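Local coordinates for protein putative oxidoreductase (Bacteroides fragilis NCTC 9343, PDB 3EOF) that binds flavin mononucleotide and is probably an FMN-dependent oxidoreductase of the nitroreductase family, its substrate unknown, at residues Ala71-Cys85 against Leu145-Val159. Numbering follows the deposited sequence.
Sequences APVVLTFCADFRRFC and LHLPELVFPITTVTV
L75 and V157 pair through both backbone N-H groups, each bond 2.8 Å from N to O. Strands 73-80 and 151-159 run antiparallel around this pair. The A79-F152 pair is likewise bonded in both directions. At V73-V159 only the bond from V159 N to V73 O is strong; the return bond is weak.

Between the L75-V157 and A79-F152 pairs the register slips by one residue. F77 O accepts from I154 N at 2.9 Å and, weakly, from T155 N. F77 N donates to T155 O. This is a classic beta bulge.

T76 and T156 project from the same face of the sheet. Their OG1 atoms are 3.8 Å apart and share a water, 2.5 Å from T76 OG1 and 2.9 Å from T156 OG1. T156 OG1 is also hydrogen-bonded to T134 OG1. The T156 methyl CG2 packs tightly against V74 CG1. On the other face V157 CG2 lies 3.7 Å from F77 CE1, obliquely to the ring.

Past the end of strand 73-80, L150 O accepts from F81 N and weakly from R82 N. R82 CG is anti to the backbone N (chi1 -178°), and the stretched-out chain passes over P148, whose CB lies against one face of the guanidinium. R82 NH1 donates to E149 O at 3.0 Å, in the guanidinium plane. R82 NE forms a salt bridge with D185 of the second subunit. D80 OD1 caps the following helix by accepting from R83 N. D80 OD2 is hydrogen-bonded to S45 OG of the same chain and to Y183 OH of the second subunit.

These are the two central of four antiparallel strands this chain gives to the nitroreductase-fold sheet, the T155 side chain about 5 Å from a bound FMN.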
loop_
_atom_site.group_PDB
_atom_site.type_symbol
_atom_site.label_atom_id
_atom_site.label_comp_id
_atom_site.label_asym_id
_atom_site.label_seq_id
_atom_site.Cartn_x
_atom_site.Cartn_y
_atom_site.Cartn_z
ATOM N N ALA A 71 17.126 -9.853 -12.161
ATOM C CA ALA A 71 15.775 -9.885 -12.743
ATOM C C ALA A 71 15.789 -9.210 -14.105
ATOM O O ALA A 71 16.530 -8.264 -14.309
ATOM C CB ALA A 71 14.730 -9.246 -11.828
ATOM N N PRO A 72 15.001 -9.741 -15.065
ATOM C CA PRO A 72 14.903 -9.093 -16.343
ATOM C C PRO A 72 14.255 -7.705 -16.252
ATOM O O PRO A 72 14.599 -6.799 -17.046
ATOM C CB PRO A 72 14.017 -10.046 -17.148
ATOM C CG PRO A 72 13.239 -10.757 -16.182
ATOM C CD PRO A 72 14.199 -10.976 -15.048
ATOM N N VAL A 73 13.354 -7.544 -15.281
ATOM C CA VAL A 73 12.620 -6.292 -15.054
ATOM C C VAL A 73 12.676 -5.893 -13.579
ATOM O O VAL A 73 12.495 -6.727 -12.681
ATOM C CB VAL A 73 11.121 -6.428 -15.492
ATOM C CG1 VAL A 73 10.397 -5.152 -15.235
ATOM C CG2 VAL A 73 11.028 -6.857 -16.977
ATOM N N VAL A 74 12.960 -4.610 -13.361
ATOM C CA VAL A 74 12.944 -3.954 -12.054
ATOM C C VAL A 74 11.954 -2.815 -12.215
ATOM O O VAL A 74 12.086 -1.987 -13.122
ATOM C CB VAL A 74 14.344 -3.424 -11.628
ATOM C CG1 VAL A 74 14.287 -2.764 -10.250
ATOM C CG2 VAL A 74 15.322 -4.576 -11.640
ATOM N N LEU A 75 10.924 -2.822 -11.375
ATOM C CA LEU A 75 9.880 -1.810 -11.415
ATOM C C LEU A 75 9.918 -0.986 -10.182
ATOM O O LEU A 75 9.819 -1.539 -9.104
ATOM C CB LEU A 75 8.514 -2.454 -11.481
ATOM C CG LEU A 75 8.196 -3.331 -12.681
ATOM C CD1 LEU A 75 6.828 -3.938 -12.427
ATOM C CD2 LEU A 75 8.233 -2.532 -14.006
ATOM N N THR A 76 10.122 0.326 -10.348
ATOM C CA THR A 76 10.104 1.296 -9.248
ATOM C C THR A 76 8.744 1.978 -9.275
ATOM O O THR A 76 8.455 2.757 -10.197
ATOM C CB THR A 76 11.253 2.311 -9.355
ATOM O OG1 THR A 76 12.508 1.610 -9.378
ATOM C CG2 THR A 76 11.233 3.297 -8.177
ATOM N N PHE A 77 7.893 1.621 -8.299
ATOM C CA PHE A 77 6.575 2.237 -8.114
ATOM C C PHE A 77 6.711 3.561 -7.335
ATOM O O PHE A 77 7.091 3.586 -6.166
ATOM C CB PHE A 77 5.651 1.273 -7.403
ATOM C CG PHE A 77 5.372 0.036 -8.192
ATOM C CD1 PHE A 77 6.189 -1.084 -8.070
ATOM C CD2 PHE A 77 4.296 -0.014 -9.055
ATOM C CE1 PHE A 77 5.943 -2.211 -8.775
ATOM C CE2 PHE A 77 4.043 -1.132 -9.768
ATOM C CZ PHE A 77 4.890 -2.258 -9.630
ATOM N N CYS A 78 6.380 4.660 -8.005
ATOM C CA CYS A 78 6.487 5.993 -7.446
ATOM C C CYS A 78 5.157 6.693 -7.173
ATOM O O CYS A 78 4.239 6.666 -8.021
ATOM C CB CYS A 78 7.260 6.877 -8.427
ATOM S SG CYS A 78 8.830 6.196 -8.876
ATOM N N ALA A 79 5.078 7.292 -5.983
ATOM C CA ALA A 79 3.994 8.189 -5.598
ATOM C C ALA A 79 4.178 9.354 -6.576
ATOM O O ALA A 79 5.274 9.808 -6.762
ATOM C CB ALA A 79 4.179 8.649 -4.152
ATOM N N ASP A 80 3.121 9.815 -7.222
ATOM C CA ASP A 80 3.262 10.874 -8.228
ATOM C C ASP A 80 2.057 11.794 -8.195
ATOM O O ASP A 80 0.949 11.418 -8.601
ATOM C CB ASP A 80 3.425 10.226 -9.606
ATOM C CG ASP A 80 3.689 11.209 -10.742
ATOM O OD1 ASP A 80 3.241 12.348 -10.669
ATOM O OD2 ASP A 80 4.315 10.794 -11.753
ATOM N N PHE A 81 2.278 12.975 -7.637
ATOM C CA PHE A 81 1.301 14.074 -7.697
ATOM C C PHE A 81 1.705 15.080 -8.782
ATOM O O PHE A 81 0.927 15.976 -9.122
ATOM C CB PHE A 81 1.105 14.781 -6.336
ATOM C CG PHE A 81 -0.242 14.549 -5.752
ATOM C CD1 PHE A 81 -1.347 15.139 -6.351
ATOM C CD2 PHE A 81 -0.419 13.814 -4.613
ATOM C CE1 PHE A 81 -2.622 14.969 -5.828
ATOM C CE2 PHE A 81 -1.675 13.656 -4.075
ATOM C CZ PHE A 81 -2.783 14.220 -4.694
ATOM N N ARG A 82 2.886 14.875 -9.369
ATOM C CA ARG A 82 3.409 15.763 -10.382
ATOM C C ARG A 82 2.555 15.770 -11.631
ATOM O O ARG A 82 2.233 16.843 -12.170
ATOM C CB ARG A 82 4.821 15.363 -10.778
ATOM C CG ARG A 82 5.412 16.318 -11.820
ATOM C CD ARG A 82 6.846 16.030 -12.026
ATOM N NE ARG A 82 7.474 17.072 -12.818
ATOM C CZ ARG A 82 8.044 18.159 -12.314
ATOM N NH1 ARG A 82 8.062 18.389 -11.006
ATOM N NH2 ARG A 82 8.574 19.040 -13.137
ATOM N N ARG A 83 2.255 14.585 -12.149
ATOM C CA ARG A 83 1.410 14.514 -13.333
ATOM C C ARG A 83 0.081 15.246 -13.099
ATOM O O ARG A 83 -0.345 16.074 -13.925
ATOM C CB ARG A 83 1.210 13.074 -13.777
ATOM C CG ARG A 83 0.328 12.924 -15.023
ATOM C CD ARG A 83 0.287 11.487 -15.464
ATOM N NE ARG A 83 -0.141 10.698 -14.354
ATOM C CZ ARG A 83 0.564 9.793 -13.670
ATOM N NH1 ARG A 83 1.750 9.354 -14.017
ATOM N NH2 ARG A 83 -0.032 9.233 -12.643
ATOM N N PHE A 84 -0.580 14.981 -11.981
ATOM C CA PHE A 84 -1.826 15.691 -11.691
ATOM C C PHE A 84 -1.626 17.206 -11.559
ATOM O O PHE A 84 -2.427 17.965 -12.044
ATOM C CB PHE A 84 -2.514 15.171 -10.423
ATOM C CG PHE A 84 -3.914 15.663 -10.293
ATOM C CD1 PHE A 84 -4.885 15.198 -11.165
ATOM C CD2 PHE A 84 -4.243 16.634 -9.355
ATOM C CE1 PHE A 84 -6.203 15.662 -11.108
ATOM C CE2 PHE A 84 -5.539 17.103 -9.272
ATOM C CZ PHE A 84 -6.529 16.626 -10.164
ATOM N N CYS A 85 -0.557 17.670 -10.898
ATOM C CA CYS A 85 -0.368 19.097 -10.774
ATOM C C CYS A 85 -0.087 19.746 -12.081
ATOM O O CYS A 85 -0.461 20.898 -12.257
ATOM C CB CYS A 85 0.740 19.451 -9.787
ATOM S SG CYS A 85 0.262 18.952 -8.139
ATOM N N LEU A 145 16.703 7.640 -11.370
ATOM C CA LEU A 145 15.553 7.605 -12.275
ATOM C C LEU A 145 15.073 8.991 -12.661
ATOM O O LEU A 145 14.084 9.133 -13.375
ATOM C CB LEU A 145 14.416 6.799 -11.657
ATOM C CG LEU A 145 14.818 5.408 -11.141
ATOM C CD1 LEU A 145 13.641 4.686 -10.569
ATOM C CD2 LEU A 145 15.509 4.591 -12.249
ATOM N N HIS A 146 15.784 10.010 -12.192
ATOM C CA HIS A 146 15.424 11.378 -12.508
ATOM C C HIS A 146 13.988 11.748 -12.112
ATOM O O HIS A 146 13.267 12.389 -12.871
ATOM C CB HIS A 146 15.654 11.639 -14.011
ATOM C CG HIS A 146 17.053 11.350 -14.444
ATOM N ND1 HIS A 146 17.370 10.329 -15.311
ATOM C CD2 HIS A 146 18.229 11.908 -14.071
ATOM C CE1 HIS A 146 18.681 10.295 -15.486
ATOM N NE2 HIS A 146 19.225 11.244 -14.745
ATOM N N LEU A 147 13.619 11.388 -10.889
ATOM C CA LEU A 147 12.290 11.647 -10.354
ATOM C C LEU A 147 12.282 13.098 -9.882
ATOM O O LEU A 147 13.112 13.512 -9.046
ATOM C CB LEU A 147 11.973 10.691 -9.206
ATOM C CG LEU A 147 12.166 9.206 -9.524
ATOM C CD1 LEU A 147 11.822 8.473 -8.245
ATOM C CD2 LEU A 147 11.307 8.785 -10.705
ATOM N N PRO A 148 11.436 13.900 -10.497
ATOM C CA PRO A 148 11.354 15.288 -10.177
ATOM C C PRO A 148 10.443 15.591 -8.959
ATOM O O PRO A 148 9.976 14.681 -8.275
ATOM C CB PRO A 148 10.781 15.882 -11.481
ATOM C CG PRO A 148 9.968 14.880 -12.032
ATOM C CD PRO A 148 10.496 13.546 -11.582
ATOM N N GLU A 149 10.177 16.869 -8.704
ATOM C CA GLU A 149 9.355 17.261 -7.583
ATOM C C GLU A 149 7.940 16.650 -7.676
ATOM O O GLU A 149 7.404 16.492 -8.747
ATOM C CB GLU A 149 9.369 18.804 -7.480
ATOM C CG GLU A 149 8.728 19.402 -6.220
ATOM C CD GLU A 149 9.006 20.898 -6.060
ATOM O OE1 GLU A 149 10.045 21.337 -6.606
ATOM O OE2 GLU A 149 8.198 21.588 -5.371
ATOM N N LEU A 150 7.383 16.281 -6.523
ATOM C CA LEU A 150 6.089 15.623 -6.374
ATOM C C LEU A 150 6.073 14.167 -6.860
ATOM O O LEU A 150 4.994 13.568 -7.071
ATOM C CB LEU A 150 4.970 16.455 -6.973
ATOM C CG LEU A 150 4.770 17.823 -6.343
ATOM C CD1 LEU A 150 3.564 18.487 -7.001
ATOM C CD2 LEU A 150 4.612 17.734 -4.834
ATOM N N VAL A 151 7.277 13.592 -6.984
ATOM C CA VAL A 151 7.479 12.173 -7.339
ATOM C C VAL A 151 8.433 11.629 -6.295
ATOM O O VAL A 151 9.445 12.238 -5.996
ATOM C CB VAL A 151 8.036 11.924 -8.761
ATOM C CG1 VAL A 151 8.091 10.424 -9.044
ATOM C CG2 VAL A 151 7.150 12.657 -9.865
ATOM N N PHE A 152 8.047 10.502 -5.711
ATOM C CA PHE A 152 8.778 9.890 -4.652
ATOM C C PHE A 152 8.723 8.359 -4.813
ATOM O O PHE A 152 7.637 7.786 -4.971
ATOM C CB PHE A 152 8.153 10.336 -3.291
ATOM C CG PHE A 152 9.026 9.999 -2.110
ATOM C CD1 PHE A 152 9.082 8.701 -1.626
ATOM C CD2 PHE A 152 9.816 10.966 -1.516
ATOM C CE1 PHE A 152 9.937 8.354 -0.584
ATOM C CE2 PHE A 152 10.668 10.634 -0.473
ATOM C CZ PHE A 152 10.716 9.315 -0.003
ATOM N N PRO A 153 9.883 7.674 -4.764
ATOM C CA PRO A 153 9.863 6.228 -4.921
ATOM C C PRO A 153 9.351 5.554 -3.661
ATOM O O PRO A 153 9.837 5.835 -2.556
ATOM C CB PRO A 153 11.319 5.892 -5.147
ATOM C CG PRO A 153 12.048 6.900 -4.348
ATOM C CD PRO A 153 11.271 8.162 -4.542
ATOM N N ILE A 154 8.307 4.740 -3.826
ATOM C CA ILE A 154 7.646 4.071 -2.703
ATOM C C ILE A 154 8.219 2.679 -2.508
ATOM O O ILE A 154 8.772 2.369 -1.440
ATOM C CB ILE A 154 6.093 4.023 -2.885
ATOM C CG1 ILE A 154 5.544 5.463 -2.834
ATOM C CG2 ILE A 154 5.393 3.191 -1.784
ATOM C CD1 ILE A 154 5.923 6.246 -1.601
ATOM N N THR A 155 8.054 1.825 -3.498
ATOM C CA THR A 155 8.674 0.508 -3.439
ATOM C C THR A 155 9.160 0.063 -4.830
ATOM O O THR A 155 8.806 0.663 -5.834
ATOM C CB THR A 155 7.806 -0.559 -2.817
ATOM O OG1 THR A 155 8.628 -1.718 -2.557
ATOM C CG2 THR A 155 6.670 -0.897 -3.743
ATOM N N THR A 156 9.998 -0.978 -4.831
ATOM C CA THR A 156 10.600 -1.528 -6.023
ATOM C C THR A 156 10.364 -3.001 -6.016
ATOM O O THR A 156 10.462 -3.624 -4.972
ATOM C CB THR A 156 12.114 -1.269 -6.048
ATOM O OG1 THR A 156 12.309 0.142 -5.888
ATOM C CG2 THR A 156 12.717 -1.750 -7.406
ATOM N N VAL A 157 10.014 -3.536 -7.182
ATOM C CA VAL A 157 9.760 -4.940 -7.349
ATOM C C VAL A 157 10.602 -5.479 -8.476
ATOM O O VAL A 157 10.561 -4.974 -9.600
ATOM C CB VAL A 157 8.293 -5.161 -7.659
ATOM C CG1 VAL A 157 7.960 -6.610 -8.024
ATOM C CG2 VAL A 157 7.458 -4.693 -6.481
ATOM N N THR A 158 11.366 -6.519 -8.161
ATOM C CA THR A 158 12.144 -7.288 -9.144
ATOM C C THR A 158 11.192 -8.416 -9.601
ATOM O O THR A 158 10.522 -9.037 -8.785
ATOM C CB THR A 158 13.447 -7.760 -8.526
ATOM O OG1 THR A 158 13.173 -8.601 -7.394
ATOM C CG2 THR A 158 14.287 -6.491 -8.074
ATOM N N VAL A 159 11.091 -8.592 -10.911
ATOM C CA VAL A 159 10.158 -9.512 -11.541
ATOM C C VAL A 159 10.901 -10.367 -12.570
ATOM O O VAL A 159 11.760 -9.857 -13.326
ATOM C CB VAL A 159 9.088 -8.789 -12.462
ATOM C CG1 VAL A 159 7.833 -9.628 -12.549
ATOM C CG2 VAL A 159 8.792 -7.404 -12.030
HETATM O O HOH W 1 14.236 1.423 -7.583
#